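Local coordinates for protein AtxE2 (PDB 5TXE) that hydrolyses the isopeptide bond of the threaded lasso peptides astexin-2 and astexin-3, opening them to linear peptides, at residues A[616-619]-A[620-624]; A[655-658]-A[659-663]; A[672-675]-A[676-680]. The protein carries 1 engineered substitution. One frame throughout, in Å; residues are numbered along the deposited sequence.

Contact 1 of 3, residues A[616-619]-A[620-624]; sequences PGFT and ALQQA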
ATOM      1  N   PRO A 616       1.557  22.506 -15.975  1.00 19.24           N
ATOM      2  CA  PRO A 616       2.080  22.778 -17.341  1.00 22.01           C
ATOM      3  C   PRO A 616       1.536  21.802 -18.395  1.00 21.49           C
ATOM      4  O   PRO A 616       1.047  22.210 -19.434  1.00 22.52           O
ATOM      5  CB  PRO A 616       3.610  22.611 -17.176  1.00 20.67           C
ATOM      6  CG  PRO A 616       3.822  22.962 -15.742  1.00 20.45           C
ATOM      7  CD  PRO A 616       2.633  22.443 -14.990  1.00 19.38           C
ATOM      8  N   GLY A 617       1.567  20.531 -18.061  1.00 22.03           N
ATOM      9  CA  GLY A 617       0.988  19.510 -18.909  1.00 24.78           C
ATOM     10  C   GLY A 617      -0.454  19.752 -19.234  1.00 26.01           C
ATOM     11  O   GLY A 617      -0.871  19.722 -20.410  1.00 24.92           O
ATOM     12  N   PHE A 618      -1.239  20.020 -18.209  1.00 24.49           N
ATOM     13  CA  PHE A 618      -2.650  20.274 -18.440  1.00 24.99           C
ATOM     14  C   PHE A 618      -2.848  21.453 -19.396  1.00 23.47           C
ATOM     15  O   PHE A 618      -3.682  21.428 -20.276  1.00 21.54           O
ATOM     16  CB  PHE A 618      -3.365  20.506 -17.108  1.00 24.57           C
ATOM     17  CG  PHE A 618      -4.813  20.855 -17.256  1.00 27.02           C
ATOM     18  CD1 PHE A 618      -5.761  19.875 -17.406  1.00 27.22           C
ATOM     19  CD2 PHE A 618      -5.213  22.167 -17.295  1.00 30.90           C
ATOM     20  CE1 PHE A 618      -7.081  20.187 -17.550  1.00 26.78           C
ATOM     21  CE2 PHE A 618      -6.542  22.493 -17.450  1.00 30.99           C
ATOM     22  CZ  PHE A 618      -7.479  21.494 -17.549  1.00 28.59           C
ATOM     23  N   THR A 619      -2.087  22.509 -19.194  1.00 23.97           N
ATOM     24  CA  THR A 619      -2.282  23.739 -19.960  1.00 23.28           C
ATOM     25  C   THR A 619      -1.886  23.518 -21.412  1.00 24.30           C
ATOM     26  O   THR A 619      -2.557  24.018 -22.313  1.00 22.01           O
ATOM     27  CB  THR A 619      -1.470  24.855 -19.334  1.00 25.05           C
ATOM     28  OG1 THR A 619      -1.861  25.020 -17.941  1.00 28.13           O
ATOM     29  CG2 THR A 619      -1.637  26.130 -20.079  1.00 25.42           C
ATOM     30  N   ALA A 620      -0.837  22.725 -21.656  1.00 23.13           N
ATOM     31  CA  ALA A 620      -0.420  22.429 -23.044  1.00 22.60           C
ATOM     32  C   ALA A 620      -1.477  21.601 -23.740  1.00 24.11           C
ATOM     33  O   ALA A 620      -1.833  21.871 -24.878  1.00 23.82           O
ATOM     34  CB  ALA A 620       0.919  21.742 -23.066  1.00 23.76           C
ATOM     35  N   LEU A 621      -2.046  20.648 -23.018  1.00 25.74           N
ATOM     36  CA  LEU A 621      -3.124  19.854 -23.555  1.00 23.89           C
ATOM     37  C   LEU A 621      -4.344  20.651 -23.875  1.00 27.39           C
ATOM     38  O   LEU A 621      -4.945  20.446 -24.966  1.00 23.38           O
ATOM     39  CB  LEU A 621      -3.507  18.736 -22.601  1.00 24.72           C
ATOM     40  CG  LEU A 621      -2.436  17.627 -22.487  1.00 24.74           C
ATOM     41  CD1 LEU A 621      -2.749  16.722 -21.305  1.00 25.75           C
ATOM     42  CD2 LEU A 621      -2.357  16.745 -23.747  1.00 26.04           C
ATOM     43  N   GLN A 622      -4.768  21.551 -22.970  1.00 27.82           N
ATOM     44  CA  GLN A 622      -5.932  22.407 -23.273  1.00 29.15           C
ATOM     45  C   GLN A 622      -5.651  23.299 -24.458  1.00 28.75           C
ATOM     46  O   GLN A 622      -6.468  23.452 -25.360  1.00 34.87           O
ATOM     47  CB  GLN A 622      -6.351  23.309 -22.136  1.00 32.01           C
ATOM     48  CG  GLN A 622      -7.089  22.592 -21.054  1.00 40.16           C
ATOM     49  CD  GLN A 622      -7.986  23.531 -20.219  1.00 44.67           C
ATOM     50  OE1 GLN A 622      -7.623  24.662 -19.914  1.00 44.48           O
ATOM     51  NE2 GLN A 622      -9.175  23.047 -19.862  1.00 46.06           N
ATOM     52  N   GLN A 623      -4.504  23.905 -24.470  1.00 30.43           N
ATOM     53  CA  GLN A 623      -4.120  24.751 -25.576  1.00 34.98           C
ATOM     54  C   GLN A 623      -4.119  23.971 -26.905  1.00 33.38           C
ATOM     55  O   GLN A 623      -4.447  24.523 -27.949  1.00 31.54           O
ATOM     56  CB  GLN A 623      -2.750  25.264 -25.276  1.00 44.14           C
ATOM     57  CG  GLN A 623      -2.100  26.111 -26.369  1.00 59.51           C
ATOM     58  CD  GLN A 623      -1.956  27.570 -25.946  1.00 64.42           C
ATOM     59  OE1 GLN A 623      -2.538  28.015 -24.940  1.00 67.19           O
ATOM     60  NE2 GLN A 623      -1.187  28.323 -26.725  1.00 68.79           N
ATOM     61  N   ALA A 624      -3.744  22.705 -26.878  1.00 29.84           N
ATOM     62  CA  ALA A 624      -3.760  21.895 -28.096  1.00 28.07           C
ATOM     63  C   ALA A 624      -5.137  21.295 -28.302  1.00 30.19           C
ATOM     64  O   ALA A 624      -5.293  20.440 -29.127  1.00 30.99           O
ATOM     65  CB  ALA A 624      -2.711  20.821 -28.015  1.00 27.69           C
TER

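Contact 2 of 3, residues A[655-658]-A[659-663]; sequences DWFR and FWLMD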
ATOM      1  N   ASP A 655     -18.291   6.918 -14.308  1.00 24.82           N
ATOM      2  CA  ASP A 655     -19.022   7.706 -15.270  1.00 25.23           C
ATOM      3  C   ASP A 655     -18.140   7.972 -16.493  1.00 24.98           C
ATOM      4  O   ASP A 655     -18.607   8.003 -17.632  1.00 22.47           O
ATOM      5  CB  ASP A 655     -19.426   9.068 -14.707  1.00 28.72           C
ATOM      6  CG  ASP A 655     -20.490   9.011 -13.610  1.00 32.74           C
ATOM      7  OD1 ASP A 655     -21.080   7.941 -13.368  1.00 33.05           O
ATOM      8  OD2 ASP A 655     -20.720  10.054 -12.951  1.00 31.94           O
ATOM      9  N   TRP A 656     -16.876   8.237 -16.243  1.00 24.28           N
ATOM     10  CA  TRP A 656     -15.983   8.607 -17.316  1.00 23.67           C
ATOM     11  C   TRP A 656     -15.865   7.455 -18.306  1.00 25.15           C
ATOM     12  O   TRP A 656     -15.976   7.674 -19.514  1.00 25.16           O
ATOM     13  CB  TRP A 656     -14.627   8.955 -16.762  1.00 21.52           C
ATOM     14  CG  TRP A 656     -13.569   9.327 -17.692  1.00 19.53           C
ATOM     15  CD1 TRP A 656     -12.530   8.546 -18.068  1.00 20.58           C
ATOM     16  CD2 TRP A 656     -13.312  10.601 -18.234  1.00 21.37           C
ATOM     17  NE1 TRP A 656     -11.659   9.232 -18.856  1.00 22.01           N
ATOM     18  CE2 TRP A 656     -12.118  10.507 -18.989  1.00 20.11           C
ATOM     19  CE3 TRP A 656     -13.986  11.813 -18.205  1.00 22.33           C
ATOM     20  CZ2 TRP A 656     -11.608  11.559 -19.707  1.00 20.74           C
ATOM     21  CZ3 TRP A 656     -13.433  12.897 -18.903  1.00 23.33           C
ATOM     22  CH2 TRP A 656     -12.246  12.781 -19.593  1.00 20.72           C
ATOM     23  N   PHE A 657     -15.559   6.267 -17.799  1.00 23.63           N
ATOM     24  CA  PHE A 657     -15.458   5.105 -18.683  1.00 25.02           C
ATOM     25  C   PHE A 657     -16.790   4.707 -19.354  1.00 24.46           C
ATOM     26  O   PHE A 657     -16.805   4.359 -20.531  1.00 27.21           O
ATOM     27  CB  PHE A 657     -14.822   3.950 -17.974  1.00 23.59           C
ATOM     28  CG  PHE A 657     -13.330   4.100 -17.771  1.00 21.50           C
ATOM     29  CD1 PHE A 657     -12.520   4.415 -18.806  1.00 23.57           C
ATOM     30  CD2 PHE A 657     -12.789   4.015 -16.525  1.00 21.79           C
ATOM     31  CE1 PHE A 657     -11.169   4.609 -18.611  1.00 24.29           C
ATOM     32  CE2 PHE A 657     -11.435   4.175 -16.312  1.00 21.66           C
ATOM     33  CZ  PHE A 657     -10.621   4.438 -17.361  1.00 22.45           C
ATOM     34  N   ARG A 658     -17.910   4.844 -18.665  1.00 25.78           N
ATOM     35  CA  ARG A 658     -19.204   4.632 -19.319  1.00 27.31           C
ATOM     36  C   ARG A 658     -19.432   5.608 -20.455  1.00 27.96           C
ATOM     37  O   ARG A 658     -19.968   5.234 -21.509  1.00 29.78           O
ATOM     38  CB  ARG A 658     -20.366   4.747 -18.356  1.00 29.37           C
ATOM     39  CG  ARG A 658     -20.438   3.599 -17.390  1.00 35.78           C
ATOM     40  CD  ARG A 658     -21.668   3.689 -16.465  1.00 42.15           C
ATOM     41  NE  ARG A 658     -22.865   3.333 -17.199  1.00 48.06           N
ATOM     42  CZ  ARG A 658     -24.004   4.018 -17.245  1.00 52.76           C
ATOM     43  NH1 ARG A 658     -24.213   5.115 -16.522  1.00 52.21           N
ATOM     44  NH2 ARG A 658     -24.974   3.547 -18.008  1.00 52.76           N
ATOM     45  N   PHE A 659     -19.006   6.858 -20.267  1.00 28.01           N
ATOM     46  CA  PHE A 659     -19.188   7.876 -21.270  1.00 26.09           C
ATOM     47  C   PHE A 659     -18.333   7.575 -22.504  1.00 28.16           C
ATOM     48  O   PHE A 659     -18.855   7.568 -23.611  1.00 27.49           O
ATOM     49  CB  PHE A 659     -18.907   9.299 -20.702  1.00 26.39           C
ATOM     50  CG  PHE A 659     -19.044  10.433 -21.714  1.00 22.96           C
ATOM     51  CD1 PHE A 659     -20.247  11.002 -21.968  1.00 25.47           C
ATOM     52  CD2 PHE A 659     -17.950  10.882 -22.405  1.00 23.69           C
ATOM     53  CE1 PHE A 659     -20.369  12.007 -22.922  1.00 26.46           C
ATOM     54  CE2 PHE A 659     -18.048  11.900 -23.317  1.00 25.33           C
ATOM     55  CZ  PHE A 659     -19.254  12.465 -23.574  1.00 26.35           C
ATOM     56  N   TRP A 660     -17.036   7.355 -22.333  1.00 27.66           N
ATOM     57  CA  TRP A 660     -16.169   7.238 -23.455  1.00 27.32           C
ATOM     58  C   TRP A 660     -16.136   5.874 -24.038  1.00 31.43           C
ATOM     59  O   TRP A 660     -15.904   5.761 -25.239  1.00 28.64           O
ATOM     60  CB  TRP A 660     -14.761   7.587 -23.102  1.00 27.22           C
ATOM     61  CG  TRP A 660     -14.599   9.020 -22.689  1.00 27.49           C
ATOM     62  CD1 TRP A 660     -14.436   9.496 -21.424  1.00 27.38           C
ATOM     63  CD2 TRP A 660     -14.527  10.138 -23.563  1.00 25.99           C
ATOM     64  NE1 TRP A 660     -14.244  10.864 -21.461  1.00 29.18           N
ATOM     65  CE2 TRP A 660     -14.311  11.275 -22.769  1.00 27.54           C
ATOM     66  CE3 TRP A 660     -14.638  10.284 -24.952  1.00 28.53           C
ATOM     67  CZ2 TRP A 660     -14.201  12.534 -23.303  1.00 26.22           C
ATOM     68  CZ3 TRP A 660     -14.535  11.538 -25.491  1.00 29.46           C
ATOM     69  CH2 TRP A 660     -14.325  12.660 -24.656  1.00 28.29           C
ATOM     70  N   LEU A 661     -16.323   4.823 -23.235  1.00 29.23           N
ATOM     71  CA  LEU A 661     -16.236   3.464 -23.756  1.00 28.26           C
ATOM     72  C   LEU A 661     -17.564   2.804 -24.021  1.00 31.38           C
ATOM     73  O   LEU A 661     -17.567   1.840 -24.735  1.00 33.30           O
ATOM     74  CB  LEU A 661     -15.451   2.543 -22.835  1.00 30.05           C
ATOM     75  CG  LEU A 661     -14.059   3.005 -22.461  1.00 28.91           C
ATOM     76  CD1 LEU A 661     -13.437   2.017 -21.481  1.00 31.29           C
ATOM     77  CD2 LEU A 661     -13.117   3.203 -23.613  1.00 29.46           C
ATOM     78  N   MET A 662     -18.673   3.287 -23.436  1.00 34.98           N
ATOM     79  CA  MET A 662     -20.011   2.777 -23.718  1.00 33.67           C
ATOM     80  C   MET A 662     -20.949   3.813 -24.338  1.00 37.17           C
ATOM     81  O   MET A 662     -22.047   3.443 -24.702  1.00 36.09           O
ATOM     82  CB  MET A 662     -20.678   2.230 -22.436  1.00 35.34           C
ATOM     83  CG  MET A 662     -20.021   0.976 -21.855  1.00 32.19           C
ATOM     84  SD  MET A 662     -20.760   0.576 -20.292  1.00 35.55           S
ATOM     85  CE  MET A 662     -20.024  -0.958 -19.852  1.00 38.82           C
ATOM     86  N   ASP A 663     -20.522   5.078 -24.493  1.00 37.77           N
ATOM     87  CA  ASP A 663     -21.381   6.155 -24.979  0.50 38.47           C
ATOM     88  C   ASP A 663     -22.653   6.264 -24.134  1.00 36.50           C
ATOM     89  O   ASP A 663     -23.703   6.537 -24.643  1.00 36.72           O
ATOM     90  CB  ASP A 663     -21.684   5.958 -26.480  0.50 41.95           C
ATOM     91  CG  ASP A 663     -20.389   5.920 -27.361  0.50 44.84           C
ATOM     92  OD1 ASP A 663     -19.390   6.620 -27.046  0.50 43.02           O
ATOM     93  OD2 ASP A 663     -20.378   5.177 -28.368  0.50 43.25           O
TER

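Contact 3 of 3, residues A[672-675]-A[676-680]; sequences AAQY and DRWRA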
ATOM      1  N   ALA A 672     -25.665  16.608 -14.788  1.00 38.77           N
ATOM      2  CA  ALA A 672     -25.903  17.233 -16.078  1.00 39.48           C
ATOM      3  C   ALA A 672     -24.785  18.147 -16.501  1.00 37.24           C
ATOM      4  O   ALA A 672     -24.354  18.144 -17.665  1.00 41.83           O
ATOM      5  CB  ALA A 672     -27.221  18.001 -16.046  1.00 45.63           C
ATOM      6  N   ALA A 673     -24.258  18.910 -15.557  1.00 40.69           N
ATOM      7  CA  ALA A 673     -23.138  19.821 -15.877  1.00 38.52           C
ATOM      8  C   ALA A 673     -21.869  19.048 -16.247  1.00 34.76           C
ATOM      9  O   ALA A 673     -21.104  19.461 -17.104  1.00 34.80           O
ATOM     10  CB  ALA A 673     -22.859  20.758 -14.708  1.00 36.41           C
ATOM     11  N   GLN A 674     -21.654  17.921 -15.590  1.00 33.04           N
ATOM     12  CA  GLN A 674     -20.500  17.087 -15.891  1.00 30.84           C
ATOM     13  C   GLN A 674     -20.586  16.576 -17.312  1.00 29.62           C
ATOM     14  O   GLN A 674     -19.649  16.696 -18.064  1.00 31.28           O
ATOM     15  CB  GLN A 674     -20.436  15.940 -14.903  1.00 30.84           C
ATOM     16  CG  GLN A 674     -19.631  14.721 -15.323  1.00 34.43           C
ATOM     17  CD  GLN A 674     -19.770  13.610 -14.283  1.00 31.48           C
ATOM     18  OE1 GLN A 674     -19.158  13.686 -13.239  1.00 29.59           O
ATOM     19  NE2 GLN A 674     -20.553  12.598 -14.573  1.00 28.41           N
ATOM     20  N   TYR A 675     -21.730  16.041 -17.704  1.00 30.31           N
ATOM     21  CA  TYR A 675     -21.890  15.596 -19.101  1.00 32.28           C
ATOM     22  C   TYR A 675     -21.901  16.723 -20.155  1.00 31.86           C
ATOM     23  O   TYR A 675     -21.404  16.532 -21.285  1.00 32.06           O
ATOM     24  CB  TYR A 675     -23.117  14.688 -19.238  1.00 31.45           C
ATOM     25  CG  TYR A 675     -22.940  13.376 -18.487  1.00 31.62           C
ATOM     26  CD1 TYR A 675     -21.972  12.422 -18.881  1.00 30.72           C
ATOM     27  CD2 TYR A 675     -23.723  13.081 -17.390  1.00 30.73           C
ATOM     28  CE1 TYR A 675     -21.803  11.222 -18.176  1.00 28.15           C
ATOM     29  CE2 TYR A 675     -23.565  11.900 -16.681  1.00 32.05           C
ATOM     30  CZ  TYR A 675     -22.609  10.959 -17.092  1.00 30.11           C
ATOM     31  OH  TYR A 675     -22.540   9.791 -16.384  1.00 29.55           O
ATOM     32  N   ASP A 676     -22.375  17.908 -19.803  1.00 33.89           N
ATOM     33  CA  ASP A 676     -22.133  19.069 -20.710  1.00 38.82           C
ATOM     34  C   ASP A 676     -20.647  19.244 -21.004  1.00 34.27           C
ATOM     35  O   ASP A 676     -20.220  19.394 -22.146  1.00 36.31           O
ATOM     36  CB  ASP A 676     -22.679  20.387 -20.120  1.00 43.81           C
ATOM     37  CG  ASP A 676     -24.219  20.433 -20.059  1.00 50.87           C
ATOM     38  OD1 ASP A 676     -24.891  19.597 -20.735  1.00 59.95           O
ATOM     39  OD2 ASP A 676     -24.753  21.291 -19.310  1.00 51.97           O
ATOM     40  N   ARG A 677     -19.839  19.238 -19.958  1.00 30.67           N
ATOM     41  CA  ARG A 677     -18.425  19.420 -20.117  1.00 30.75           C
ATOM     42  C   ARG A 677     -17.818  18.304 -20.968  1.00 29.91           C
ATOM     43  O   ARG A 677     -17.023  18.549 -21.837  1.00 29.40           O
ATOM     44  CB  ARG A 677     -17.803  19.329 -18.747  1.00 36.16           C
ATOM     45  CG  ARG A 677     -17.193  20.580 -18.191  1.00 40.03           C
ATOM     46  CD  ARG A 677     -16.345  20.176 -17.002  1.00 39.53           C
ATOM     47  NE  ARG A 677     -17.248  20.013 -15.928  1.00 42.47           N
ATOM     48  CZ  ARG A 677     -17.353  19.029 -15.050  1.00 38.56           C
ATOM     49  NH1 ARG A 677     -16.563  17.959 -15.001  1.00 40.31           N
ATOM     50  NH2 ARG A 677     -18.303  19.184 -14.144  1.00 42.86           N
ATOM     51  N   TRP A 678     -18.196  17.063 -20.698  1.00 28.22           N
ATOM     52  CA  TRP A 678     -17.590  15.951 -21.386  1.00 28.01           C
ATOM     53  C   TRP A 678     -18.071  15.877 -22.846  1.00 30.44           C
ATOM     54  O   TRP A 678     -17.300  15.516 -23.747  1.00 30.28           O
ATOM     55  CB  TRP A 678     -17.866  14.652 -20.648  1.00 27.35           C
ATOM     56  CG  TRP A 678     -17.266  14.582 -19.280  1.00 25.27           C
ATOM     57  CD1 TRP A 678     -16.441  15.488 -18.700  1.00 27.08           C
ATOM     58  CD2 TRP A 678     -17.453  13.553 -18.334  1.00 23.80           C
ATOM     59  NE1 TRP A 678     -16.107  15.092 -17.451  1.00 26.77           N
ATOM     60  CE2 TRP A 678     -16.746  13.914 -17.181  1.00 23.64           C
ATOM     61  CE3 TRP A 678     -18.165  12.354 -18.339  1.00 23.08           C
ATOM     62  CZ2 TRP A 678     -16.677  13.116 -16.077  1.00 22.36           C
ATOM     63  CZ3 TRP A 678     -18.103  11.552 -17.189  1.00 26.50           C
ATOM     64  CH2 TRP A 678     -17.354  11.926 -16.102  1.00 24.34           C
ATOM     65  N   ARG A 679     -19.302  16.292 -23.108  1.00 31.45           N
ATOM     66  CA  ARG A 679     -19.744  16.417 -24.538  1.00 33.44           C
ATOM     67  C   ARG A 679     -18.923  17.453 -25.264  1.00 31.87           C
ATOM     68  O   ARG A 679     -18.486  17.222 -26.404  1.00 35.37           O
ATOM     69  CB  ARG A 679     -21.237  16.689 -24.642  1.00 33.07           C
ATOM     70  CG  ARG A 679     -22.009  15.420 -24.356  1.00 37.36           C
ATOM     71  CD  ARG A 679     -23.494  15.476 -24.689  1.00 42.96           C
ATOM     72  NE  ARG A 679     -24.198  16.169 -23.626  1.00 48.73           N
ATOM     73  CZ  ARG A 679     -24.848  15.588 -22.616  1.00 51.43           C
ATOM     74  NH1 ARG A 679     -24.999  14.249 -22.500  1.00 50.28           N
ATOM     75  NH2 ARG A 679     -25.374  16.378 -21.710  1.00 48.25           N
ATOM     76  N   ALA A 680     -18.614  18.549 -24.583  1.00 29.98           N
ATOM     77  CA  ALA A 680     -17.747  19.537 -25.197  1.00 34.38           C
ATOM     78  C   ALA A 680     -16.345  18.966 -25.422  1.00 32.95           C
ATOM     79  O   ALA A 680     -15.698  19.325 -26.412  1.00 36.87           O
ATOM     80  CB  ALA A 680     -17.688  20.834 -24.370  1.00 33.77           C
TER

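Contact 1 of 3, residues A[616-619]-A[620-624]
F618 and Q622, one helical turn apart, meet with the glutamine side chain laid over a face of the phenyl ring. CG of Q622 stands 4.0 Å from the centroid of the F618 ring in a CH-pi contact, and the amide continues over the ring's far rim, where NE2 of Q622 comes within 3.3 Å of CZ of F618. Ring and amide planes differ by 37°, so the amide leans over the rim and is not stacked flat on it. Two torsions set this up: F618 throws its ring anti to the backbone N (chi1 177°), while Q622 starts beside its own N and then runs extended. On another side of the same turn, L621 brings CG to 3.3 Å from the carbonyl oxygen of G617. Beneath the side chains run four i to i+4 backbone bonds, among them Q622 N to F618 O at 2.9 Å. OG1 of T619 is hydrogen-bonded to the carbonyl oxygen of L615, one turn back. Helix 615-623 belongs to the alpha/beta-hydrolase domain and packs against edge strand 628-633, F618 resting on V628 and L630 and L621 on V628, while P616 and L621 also reach V592 and F591 of helix 591-594.

Contact 2 of 3, residues A[655-658]-A[659-663]
W660 N donates to W656 O at 3.0 Å and L661 N to F657 O at 2.8 Å, two of the four i to i+4 bonds that carry helix 643-662 through its last turns. The series bends at its end: M662 N reaches R658 O from above the carbonyl plane, with an N-H...O angle of 136°, and D663 then takes a positive phi. The two indoles meet edge-to-face. NE1 of W660 lies above a face of W656, 3.2 Å from CZ2, and the planes are 65° apart. W656 sends its indole anti to the backbone N (chi1 179°), whereas W660 keeps CG beside its N, which carries its pyrrole edge back over the preceding turn. Alongside, F657 and L661 point the same way and touch through their CD1 atoms at 3.7 Å, both facing the central sheet, where F657 meets V434 and V547. OD2 of D655 pairs with K671 in a salt bridge and takes a hydrogen bond from Q674 of helix 672-684. With NE1 of W660 over the pi cloud of W656, the contact probably gains from a positively polarised N-H facing an electron-rich ring, and W656 spends its own NE1 on a weak bond to A546 O.

Contact 3 of 3, residues A[672-675]-A[676-680]
Q674 swings CG anti to its own N (chi1 159°) and stays extended, while W678 holds CG beside the backbone N with chi2 near zero (-6°); together these torsions slide the glutamine over a face of the indole one turn on. CG of Q674 sits 3.5 Å from the centroid of the six-membered ring of W678, close to its normal, as a CH-pi contact. The amide follows in the same layer, only 3° from parallel with the indole, with CD of Q674 3.5 Å from CH2 of W678. Its NE2 is held by D655, which probably fixes the rotation of the amide. NE1 of W678 is committed to E629, and R677 forms a salt bridge with the same carboxylate. Y675 approaches W678 obliquely, CE1 of the tyrosine lying 3.8 Å from CE3 of the indole, and its OH is hydrogen-bonded to the backbone N of D666. This is the C-terminal helix 672-684, which lies against helix 643-662 of the alpha/beta-hydrolase domain: Y675 packs on D655 and F659, and W678 meets W656 edge-to-face. On its way to E629 of strand 628-633, the guanidinium of R677 lies with one face over CA of Q674, its NH2 3.5 Å from that atom. R679, beside Y675 and D676, bends at chi3 so that one face of its guanidinium looks onto Y675 O and its NH2 comes 3.7 Å from CB of Y675. From there NH2 of R679 also makes a weak salt bridge, 3.4 Å long, with OD1 of D676. Y675 O receives R679 N at 2.8 Å, and Q674 O receives W678 N in the carbonyl plane.

The three contacts follow one another along the chain, on helices 615-623, 643-662 and 672-684, and lie on the same side of the chain's centre. Contacts 2 and 3 have centres about 12 Å apart and touch directly, since their helices are successive in the chain and join through aromatic packing and a buried carboxylate. Contact 1 stands apart, its centre about 23 Å from that of contact 2 and about 19 Å from that of contact 3, without touching either. Strand 628-633 is a neighbour shared by contacts 1 and 3. The C-terminal helix is thereby tied to both the preceding helix and the edge of the catalytic domain's sheet.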